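Local coordinates for prenylcyclase (Actinoplanes teichomyceticus, PDB 6IJ1), which probably cyclises or transfers prenyl groups, at residues D33-W43 with G80-P88; Y47-P56 with L327-R338. One frame throughout, in Å; residues are numbered along the deposited sequence.

In the fold
After helix 10-23 the chain enters the loop of contact 1, residues 33-43, which runs straight into helix 42-52; the rest of this helix and the turn after it supply 47-56 to contact 2. Past helix 58-71 the chain returns as 80-88 and closes contact 1, a loop spanning 36 residues. Contact 2 closes far later, when 327-338 on the last helix lies beside helix 42-52 after 270 intervening residues. The segments alternate, so the two contacts cross. They also touch: D33 OD2 of contact 1 accepts a probable hydrogen bond from H328 N at the start of the last helix, and W43 packs on the ring of H328.

Contact 1 (D33-W43 with G80-P88); sequences DYDLLGPSDDW and GWNYSEVAP
Y83 lays one face of its ring on S40, whose CB stands almost over the centre, 3.5 Å from the centroid in a CH-pi contact. At the ring's edge lies G38 O, in plane, while W43 meets the ring obliquely, CE3 coming 3.9 Å from Y83 CD2. The indole of W81 is approached at its edge by D42 OD2, with the carboxylate turned 78° against the ring. With chi1 at 169°, CG turned opposite the backbone N, the Y83 ring reaches back over 33-43 although CB points away. There Y83 OH is bonded twice: it gives its proton to G38 O (2.8 Å) and accepts L36 N in a longer, bent bond (3.3 Å). At the other end Y83 O takes S40 OG on a lone pair (2.7 Å) and D41 N nearly along the C=O axis (2.9 Å). The loop carrying W81 resembles the end of a QW motif, known from terpene cyclases: W81 packs on Q75 and binds L71 O through NE1, which ties the loop to helix 58-71. Beyond it S84 opens a type I turn, its OG accepting V86 N as an ST turn. The same OG donates to water 1, which bridges to L37 O and P39 O. Water 3 joins D41 OD2 to E85 N, and on the exposed side V86 CG2 rests 4.0 Å from L37 CG.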
loop_
_atom_site.group_PDB
_atom_site.type_symbol
_atom_site.label_atom_id
_atom_site.label_comp_id
_atom_site.label_asym_id
_atom_site.label_seq_id
_atom_site.Cartn_x
_atom_site.Cartn_y
_atom_site.Cartn_z
ATOM N N ASP A 33 -2.862 -8.551 10.011
ATOM C CA ASP A 33 -1.660 -7.867 10.490
ATOM C C ASP A 33 -2.081 -6.543 11.105
ATOM O O ASP A 33 -3.219 -6.101 10.985
ATOM C CB ASP A 33 -0.642 -7.647 9.364
ATOM C CG ASP A 33 0.814 -7.616 9.843
ATOM O OD1 ASP A 33 1.036 -7.487 11.057
ATOM O OD2 ASP A 33 1.702 -7.673 8.940
ATOM N N TYR A 34 -1.114 -5.888 11.755
ATOM C CA TYR A 34 -1.315 -4.664 12.533
ATOM C C TYR A 34 -2.083 -4.964 13.820
ATOM O O TYR A 34 -2.580 -6.074 14.030
ATOM C CB TYR A 34 -1.940 -3.503 11.708
ATOM C CG TYR A 34 -0.978 -2.955 10.679
ATOM C CD1 TYR A 34 -0.890 -3.526 9.417
ATOM C CD2 TYR A 34 -0.147 -1.910 11.007
ATOM C CE1 TYR A 34 0.029 -3.029 8.467
ATOM C CE2 TYR A 34 0.803 -1.404 10.060
ATOM C CZ TYR A 34 0.845 -1.970 8.824
ATOM O OH TYR A 34 1.765 -1.515 7.877
ATOM N N ASP A 35 -2.114 -3.986 14.696
ATOM C CA ASP A 35 -2.737 -4.186 16.002
ATOM C C ASP A 35 -3.409 -2.928 16.473
ATOM O O ASP A 35 -3.593 -2.768 17.684
ATOM C CB ASP A 35 -1.600 -4.648 16.992
ATOM C CG ASP A 35 -2.101 -5.097 18.329
ATOM O OD1 ASP A 35 -3.074 -5.912 18.371
ATOM O OD2 ASP A 35 -1.466 -4.654 19.339
ATOM N N LEU A 36 -3.778 -2.023 15.591
ATOM C CA LEU A 36 -4.322 -0.725 15.991
ATOM C C LEU A 36 -5.565 -0.859 16.848
ATOM O O LEU A 36 -5.732 -0.113 17.821
ATOM C CB LEU A 36 -4.675 0.081 14.752
ATOM C CG LEU A 36 -3.362 0.474 14.061
ATOM C CD1 LEU A 36 -3.685 0.833 12.645
ATOM C CD2 LEU A 36 -2.711 1.621 14.784
ATOM N N LEU A 37 -6.451 -1.780 16.481
ATOM C CA LEU A 37 -7.723 -1.994 17.161
ATOM C C LEU A 37 -8.083 -3.428 16.822
ATOM O O LEU A 37 -9.019 -3.697 16.054
ATOM C CB LEU A 37 -8.755 -0.971 16.686
ATOM C CG LEU A 37 -10.053 -0.926 17.518
ATOM C CD1 LEU A 37 -9.807 -1.224 19.000
ATOM C CD2 LEU A 37 -10.720 0.426 17.356
ATOM N N GLY A 38 -7.211 -4.314 17.294
ATOM C CA GLY A 38 -7.222 -5.684 16.770
ATOM C C GLY A 38 -6.531 -5.654 15.405
ATOM O O GLY A 38 -6.179 -4.563 14.916
ATOM N N PRO A 39 -6.293 -6.796 14.748
ATOM C CA PRO A 39 -5.625 -6.771 13.459
ATOM C C PRO A 39 -6.574 -6.471 12.290
ATOM O O PRO A 39 -7.765 -6.522 12.449
ATOM C CB PRO A 39 -5.102 -8.204 13.347
ATOM C CG PRO A 39 -6.135 -9.020 14.083
ATOM C CD PRO A 39 -6.611 -8.139 15.217
ATOM N N SER A 40 -5.988 -6.109 11.155
ATOM C CA SER A 40 -6.783 -5.882 9.931
ATOM C C SER A 40 -6.981 -7.237 9.256
ATOM O O SER A 40 -6.052 -8.026 9.279
ATOM C CB SER A 40 -6.066 -4.953 8.997
ATOM O OG SER A 40 -6.572 -5.090 7.681
ATOM N N ASP A 41 -8.161 -7.476 8.688
ATOM C CA ASP A 41 -8.368 -8.740 7.939
ATOM C C ASP A 41 -8.483 -8.465 6.434
ATOM O O ASP A 41 -7.614 -8.899 5.709
ATOM C CB ASP A 41 -9.531 -9.583 8.473
ATOM C CG ASP A 41 -10.790 -8.812 8.823
ATOM O OD1 ASP A 41 -11.003 -7.731 8.281
ATOM O OD2 ASP A 41 -11.556 -9.334 9.631
ATOM N N ASP A 42 -9.514 -7.740 6.005
ATOM C CA ASP A 42 -9.766 -7.537 4.550
ATOM C C ASP A 42 -8.603 -6.821 3.849
ATOM O O ASP A 42 -8.151 -7.301 2.823
ATOM C CB ASP A 42 -11.126 -6.880 4.319
ATOM C CG ASP A 42 -12.271 -7.763 4.785
ATOM O OD1 ASP A 42 -12.028 -8.928 5.060
ATOM O OD2 ASP A 42 -13.380 -7.266 4.852
ATOM N N TRP A 43 -8.176 -5.682 4.378
ATOM C CA TRP A 43 -7.072 -4.947 3.765
ATOM C C TRP A 43 -5.845 -5.834 3.634
ATOM O O TRP A 43 -5.282 -6.009 2.542
ATOM C CB TRP A 43 -6.790 -3.687 4.581
ATOM C CG TRP A 43 -5.443 -3.080 4.272
ATOM C CD1 TRP A 43 -4.847 -2.893 3.025
ATOM C CD2 TRP A 43 -4.510 -2.554 5.229
ATOM N NE1 TRP A 43 -3.620 -2.274 3.180
ATOM C CE2 TRP A 43 -3.402 -2.064 4.523
ATOM C CE3 TRP A 43 -4.521 -2.466 6.633
ATOM C CZ2 TRP A 43 -2.282 -1.483 5.160
ATOM C CZ3 TRP A 43 -3.423 -1.863 7.271
ATOM C CH2 TRP A 43 -2.304 -1.404 6.544
ATOM N N GLY A 80 -18.019 -1.400 -0.423
ATOM C CA GLY A 80 -16.657 -1.281 0.074
ATOM C C GLY A 80 -16.185 -2.405 0.979
ATOM O O GLY A 80 -16.935 -3.293 1.427
ATOM N N TRP A 81 -14.873 -2.356 1.270
ATOM C CA TRP A 81 -14.227 -3.207 2.275
ATOM C C TRP A 81 -13.493 -2.318 3.258
ATOM O O TRP A 81 -13.436 -1.108 3.068
ATOM C CB TRP A 81 -13.256 -4.144 1.613
ATOM C CG TRP A 81 -13.901 -5.286 0.845
ATOM C CD1 TRP A 81 -14.023 -6.594 1.265
ATOM C CD2 TRP A 81 -14.368 -5.240 -0.521
ATOM N NE1 TRP A 81 -14.613 -7.347 0.232
ATOM C CE2 TRP A 81 -14.811 -6.538 -0.842
ATOM C CE3 TRP A 81 -14.454 -4.223 -1.481
ATOM C CZ2 TRP A 81 -15.316 -6.867 -2.128
ATOM C CZ3 TRP A 81 -14.982 -4.548 -2.775
ATOM C CH2 TRP A 81 -15.393 -5.850 -3.045
ATOM N N ASN A 82 -12.948 -2.935 4.340
ATOM C CA ASN A 82 -12.442 -2.143 5.473
ATOM C C ASN A 82 -11.139 -2.710 6.028
ATOM O O ASN A 82 -10.645 -3.740 5.608
ATOM C CB ASN A 82 -13.524 -2.022 6.574
ATOM C CG ASN A 82 -14.049 -3.356 7.002
ATOM O OD1 ASN A 82 -13.350 -4.364 7.083
ATOM N ND2 ASN A 82 -15.339 -3.362 7.291
ATOM N N TYR A 83 -10.567 -1.969 6.997
ATOM C CA TYR A 83 -9.440 -2.511 7.752
ATOM C C TYR A 83 -9.866 -3.788 8.443
ATOM O O TYR A 83 -9.185 -4.810 8.374
ATOM C CB TYR A 83 -8.991 -1.427 8.796
ATOM C CG TYR A 83 -7.974 -1.853 9.896
ATOM C CD1 TYR A 83 -8.382 -2.585 11.031
ATOM C CD2 TYR A 83 -6.645 -1.542 9.786
ATOM C CE1 TYR A 83 -7.469 -2.979 12.006
ATOM C CE2 TYR A 83 -5.723 -1.919 10.767
ATOM C CZ TYR A 83 -6.141 -2.633 11.869
ATOM O OH TYR A 83 -5.212 -3.007 12.815
ATOM N N SER A 84 -10.980 -3.692 9.184
ATOM C CA SER A 84 -11.661 -4.820 9.807
ATOM C C SER A 84 -13.028 -4.272 10.185
ATOM O O SER A 84 -13.298 -3.089 9.990
ATOM C CB SER A 84 -10.918 -5.325 11.054
ATOM O OG SER A 84 -11.156 -4.394 12.107
ATOM N N GLU A 85 -13.855 -5.115 10.800
ATOM C CA GLU A 85 -15.202 -4.668 11.183
ATOM C C GLU A 85 -15.202 -3.507 12.186
ATOM O O GLU A 85 -16.227 -2.832 12.366
ATOM C CB GLU A 85 -15.937 -5.896 11.723
ATOM C CG GLU A 85 -15.285 -6.429 12.996
ATOM C CD GLU A 85 -16.005 -7.630 13.591
ATOM O OE1 GLU A 85 -16.901 -8.196 12.922
ATOM O OE2 GLU A 85 -15.676 -7.996 14.742
ATOM N N VAL A 86 -14.062 -3.212 12.816
ATOM C CA VAL A 86 -14.032 -2.089 13.748
ATOM C C VAL A 86 -14.042 -0.742 13.056
ATOM O O VAL A 86 -14.177 0.291 13.706
ATOM C CB VAL A 86 -12.801 -2.132 14.686
ATOM C CG1 VAL A 86 -12.669 -3.521 15.300
ATOM C CG2 VAL A 86 -11.509 -1.735 13.928
ATOM N N ALA A 87 -13.872 -0.703 11.725
ATOM C CA ALA A 87 -13.694 0.532 10.993
ATOM C C ALA A 87 -14.752 0.672 9.894
ATOM O O ALA A 87 -15.260 -0.336 9.404
ATOM C CB ALA A 87 -12.286 0.536 10.337
ATOM N N PRO A 88 -15.093 1.901 9.503
ATOM C CA PRO A 88 -15.943 2.105 8.323
ATOM C C PRO A 88 -15.194 1.671 7.069
ATOM O O PRO A 88 -13.954 1.608 7.052
ATOM C CB PRO A 88 -16.205 3.617 8.309
ATOM C CG PRO A 88 -15.100 4.205 9.068
ATOM C CD PRO A 88 -14.560 3.167 10.028
HETATM O O HOH W 1 -9.696 -5.383 14.167
HETATM O O HOH W 2 -13.794 -6.948 7.691
HETATM O O HOH W 3 -13.521 -8.152 10.721
#

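Contact 2 (Y47-P56 with L327-R338)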
loop_
_atom_site.group_PDB
_atom_site.type_symbol
_atom_site.label_atom_id
_atom_site.label_comp_id
_atom_site.label_asym_id
_atom_site.label_seq_id
_atom_site.Cartn_x
_atom_site.Cartn_y
_atom_site.Cartn_z
ATOM N N TYR A 47 -3.993 -7.352 0.334
ATOM C CA TYR A 47 -2.654 -6.878 -0.005
ATOM C C TYR A 47 -1.686 -8.059 -0.164
ATOM O O TYR A 47 -0.904 -8.125 -1.121
ATOM C CB TYR A 47 -2.204 -5.947 1.139
ATOM C CG TYR A 47 -0.853 -5.278 0.887
ATOM C CD1 TYR A 47 -0.817 -4.153 0.083
ATOM C CD2 TYR A 47 0.331 -5.788 1.423
ATOM C CE1 TYR A 47 0.382 -3.540 -0.207
ATOM C CE2 TYR A 47 1.539 -5.141 1.188
ATOM C CZ TYR A 47 1.541 -4.011 0.389
ATOM O OH TYR A 47 2.723 -3.326 0.116
ATOM N N VAL A 48 -1.711 -8.991 0.777
ATOM C CA VAL A 48 -0.818 -10.156 0.692
ATOM C C VAL A 48 -1.160 -11.013 -0.526
ATOM O O VAL A 48 -0.272 -11.426 -1.273
ATOM C CB VAL A 48 -0.912 -10.979 1.996
ATOM C CG1 VAL A 48 -0.191 -12.316 1.868
ATOM C CG2 VAL A 48 -0.345 -10.113 3.205
ATOM N N ALA A 49 -2.471 -11.262 -0.721
ATOM C CA ALA A 49 -2.918 -12.079 -1.856
ATOM C C ALA A 49 -2.466 -11.474 -3.167
ATOM O O ALA A 49 -2.048 -12.206 -4.075
ATOM C CB ALA A 49 -4.451 -12.231 -1.852
ATOM N N GLY A 50 -2.517 -10.131 -3.280
ATOM C CA GLY A 50 -2.147 -9.501 -4.549
ATOM C C GLY A 50 -0.692 -9.724 -4.904
ATOM O O GLY A 50 -0.333 -9.876 -6.074
ATOM N N VAL A 51 0.187 -9.776 -3.900
ATOM C CA VAL A 51 1.594 -10.082 -4.179
ATOM C C VAL A 51 1.741 -11.554 -4.558
ATOM O O VAL A 51 2.416 -11.905 -5.545
ATOM C CB VAL A 51 2.475 -9.715 -2.961
ATOM C CG1 VAL A 51 3.904 -10.192 -3.202
ATOM C CG2 VAL A 51 2.467 -8.191 -2.747
ATOM N N LEU A 52 1.085 -12.438 -3.794
ATOM C CA LEU A 52 1.258 -13.875 -3.991
ATOM C C LEU A 52 0.803 -14.289 -5.384
ATOM O O LEU A 52 1.428 -15.152 -5.979
ATOM C CB LEU A 52 0.505 -14.652 -2.911
ATOM C CG LEU A 52 1.117 -14.604 -1.503
ATOM C CD1 LEU A 52 0.247 -15.329 -0.501
ATOM C CD2 LEU A 52 2.525 -15.196 -1.493
ATOM N N VAL A 53 -0.270 -13.691 -5.920
ATOM C CA VAL A 53 -0.724 -14.190 -7.227
ATOM C C VAL A 53 0.215 -13.788 -8.355
ATOM O O VAL A 53 0.086 -14.314 -9.472
ATOM C CB VAL A 53 -2.178 -13.747 -7.575
ATOM C CG1 VAL A 53 -3.212 -14.278 -6.583
ATOM C CG2 VAL A 53 -2.326 -12.223 -7.755
ATOM N N GLN A 54 1.196 -12.917 -8.113
ATOM C CA GLN A 54 2.175 -12.503 -9.111
ATOM C C GLN A 54 3.492 -13.273 -9.037
ATOM O O GLN A 54 4.388 -13.012 -9.857
ATOM C CB GLN A 54 2.477 -11.023 -8.957
ATOM C CG GLN A 54 1.270 -10.143 -9.135
ATOM C CD GLN A 54 1.633 -8.695 -8.844
ATOM O OE1 GLN A 54 2.492 -8.100 -9.526
ATOM N NE2 GLN A 54 1.061 -8.144 -7.761
ATOM N N LEU A 55 3.660 -14.180 -8.074
ATOM C CA LEU A 55 4.900 -14.906 -7.863
ATOM C C LEU A 55 4.833 -16.248 -8.572
ATOM O O LEU A 55 3.766 -16.849 -8.679
ATOM C CB LEU A 55 5.149 -15.127 -6.373
ATOM C CG LEU A 55 5.281 -13.778 -5.637
ATOM C CD1 LEU A 55 5.538 -14.029 -4.157
ATOM C CD2 LEU A 55 6.372 -12.903 -6.238
ATOM N N PRO A 56 5.981 -16.754 -9.025
ATOM C CA PRO A 56 5.992 -18.015 -9.790
ATOM C C PRO A 56 6.051 -19.241 -8.883
ATOM O O PRO A 56 7.026 -20.021 -8.878
ATOM C CB PRO A 56 7.246 -17.851 -10.653
ATOM C CG PRO A 56 8.218 -17.114 -9.731
ATOM C CD PRO A 56 7.310 -16.114 -8.974
ATOM N N LEU A 327 3.787 -9.226 8.029
ATOM C CA LEU A 327 3.245 -9.729 6.750
ATOM C C LEU A 327 3.263 -8.616 5.700
ATOM O O LEU A 327 3.595 -8.861 4.530
ATOM C CB LEU A 327 1.807 -10.262 6.883
ATOM C CG LEU A 327 1.464 -11.247 8.000
ATOM C CD1 LEU A 327 0.089 -11.896 7.622
ATOM C CD2 LEU A 327 2.482 -12.301 8.202
ATOM N N HIS A 328 2.900 -7.385 6.090
ATOM C CA HIS A 328 2.871 -6.323 5.095
ATOM C C HIS A 328 4.259 -6.051 4.565
ATOM O O HIS A 328 4.468 -5.952 3.357
ATOM C CB HIS A 328 2.245 -5.073 5.742
ATOM C CG HIS A 328 1.840 -4.016 4.768
ATOM N ND1 HIS A 328 2.750 -3.335 4.003
ATOM C CD2 HIS A 328 0.617 -3.549 4.421
ATOM C CE1 HIS A 328 2.113 -2.478 3.226
ATOM N NE2 HIS A 328 0.804 -2.588 3.448
ATOM N N THR A 329 5.238 -5.981 5.462
ATOM C CA THR A 329 6.626 -5.747 5.012
ATOM C C THR A 329 7.088 -6.861 4.103
ATOM O O THR A 329 7.664 -6.617 3.047
ATOM C CB THR A 329 7.585 -5.655 6.225
ATOM O OG1 THR A 329 7.237 -4.559 7.068
ATOM C CG2 THR A 329 9.061 -5.475 5.766
ATOM N N THR A 330 6.851 -8.107 4.490
ATOM C CA THR A 330 7.358 -9.212 3.689
ATOM C C THR A 330 6.701 -9.227 2.317
ATOM O O THR A 330 7.397 -9.443 1.317
ATOM C CB THR A 330 7.101 -10.514 4.458
ATOM O OG1 THR A 330 7.832 -10.462 5.672
ATOM C CG2 THR A 330 7.572 -11.725 3.621
ATOM N N ALA A 331 5.381 -8.985 2.270
ATOM C CA ALA A 331 4.738 -8.943 0.948
ATOM C C ALA A 331 5.333 -7.841 0.093
ATOM O O ALA A 331 5.587 -8.029 -1.124
ATOM C CB ALA A 331 3.222 -8.763 1.090
ATOM N N THR A 332 5.524 -6.651 0.680
ATOM C CA THR A 332 6.119 -5.530 -0.045
ATOM C C THR A 332 7.495 -5.878 -0.599
ATOM O O THR A 332 7.820 -5.549 -1.766
ATOM C CB THR A 332 6.197 -4.304 0.888
ATOM O OG1 THR A 332 4.890 -4.054 1.465
ATOM C CG2 THR A 332 6.660 -3.072 0.157
ATOM N N VAL A 333 8.331 -6.532 0.213
ATOM C CA VAL A 333 9.652 -6.917 -0.219
ATOM C C VAL A 333 9.568 -7.953 -1.335
ATOM O O VAL A 333 10.321 -7.865 -2.309
ATOM C CB VAL A 333 10.459 -7.462 0.994
ATOM C CG1 VAL A 333 11.782 -8.046 0.452
ATOM C CG2 VAL A 333 10.736 -6.301 2.023
ATOM N N LEU A 334 8.700 -8.961 -1.200
ATOM C CA LEU A 334 8.608 -9.958 -2.281
ATOM C C LEU A 334 8.210 -9.296 -3.592
ATOM O O LEU A 334 8.728 -9.684 -4.656
ATOM C CB LEU A 334 7.608 -11.055 -1.920
ATOM C CG LEU A 334 8.054 -11.913 -0.738
ATOM C CD1 LEU A 334 6.953 -12.915 -0.367
ATOM C CD2 LEU A 334 9.353 -12.707 -1.075
ATOM N N GLN A 335 7.302 -8.312 -3.545
ATOM C CA GLN A 335 6.944 -7.625 -4.800
ATOM C C GLN A 335 8.173 -6.968 -5.411
ATOM O O GLN A 335 8.400 -7.046 -6.643
ATOM C CB GLN A 335 5.816 -6.617 -4.495
ATOM C CG GLN A 335 5.320 -5.818 -5.738
ATOM C CD GLN A 335 4.397 -6.630 -6.561
ATOM O OE1 GLN A 335 3.358 -7.073 -6.080
ATOM N NE2 GLN A 335 4.759 -6.871 -7.800
ATOM N N ALA A 336 9.020 -6.352 -4.591
ATOM C CA ALA A 336 10.236 -5.737 -5.119
ATOM C C ALA A 336 11.190 -6.779 -5.672
ATOM O O ALA A 336 11.851 -6.524 -6.683
ATOM C CB ALA A 336 10.915 -4.943 -3.987
ATOM N N LEU A 337 11.341 -7.904 -4.983
ATOM C CA LEU A 337 12.309 -8.913 -5.477
ATOM C C LEU A 337 11.843 -9.458 -6.829
ATOM O O LEU A 337 12.688 -9.683 -7.687
ATOM C CB LEU A 337 12.495 -10.003 -4.422
ATOM C CG LEU A 337 13.302 -9.556 -3.207
ATOM C CD1 LEU A 337 13.418 -10.675 -2.192
ATOM C CD2 LEU A 337 14.677 -9.062 -3.618
ATOM N N ARG A 338 10.539 -9.626 -7.001
ATOM C CA ARG A 338 10.007 -10.111 -8.295
ATOM C C ARG A 338 10.341 -9.077 -9.373
ATOM O O ARG A 338 10.761 -9.473 -10.451
ATOM C CB ARG A 338 8.507 -10.369 -8.173
ATOM C CG ARG A 338 7.817 -10.659 -9.494
ATOM C CD ARG A 338 7.829 -12.140 -9.789
ATOM N NE ARG A 338 9.146 -12.732 -9.915
ATOM C CZ ARG A 338 9.493 -13.565 -10.887
ATOM N NH1 ARG A 338 8.608 -13.896 -11.808
ATOM N NH2 ARG A 338 10.721 -14.049 -10.940
#
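T332 OG1 lies in the plane of the Y47 ring at its edge, 2.7 Å from Y47 OH, and donates to H328 O (2.7 Å) from above the carbonyl plane. T332 N reaches H328 O from the opposite face. The imidazole of H328 lies over one face of Y47 as an offset stack, centroids 3.9 Å apart and planes at 15°. An alanine in place of Y47 would probably lose the stack on one face of H328 and leave T332 OG1 without the phenol. Helix segments 47-52 and 327-338 run in the same direction at 24°, their axes 9.3 Å apart at closest approach, consistent with neighbouring inner helices closing an alpha/alpha barrel. A331 CB touches both Y47 CE2 and V51 CG2, each at 4.0 Å, while both methyls of V51 rest against A331 O, CG1 at 3.4 Å. Farther along, Q335, bent at its second torsion (chi2 79°), sends NE2 to Q54 OE1 (3.1 Å) from above that carbonyl's plane. Q54 NE2 in turn bonds to G50 O (2.8 Å), which ties the amide back to helix 42-52. Past it, R338 spreads one guanidinium face over P56 CD, and its CB packs on L55 CD2.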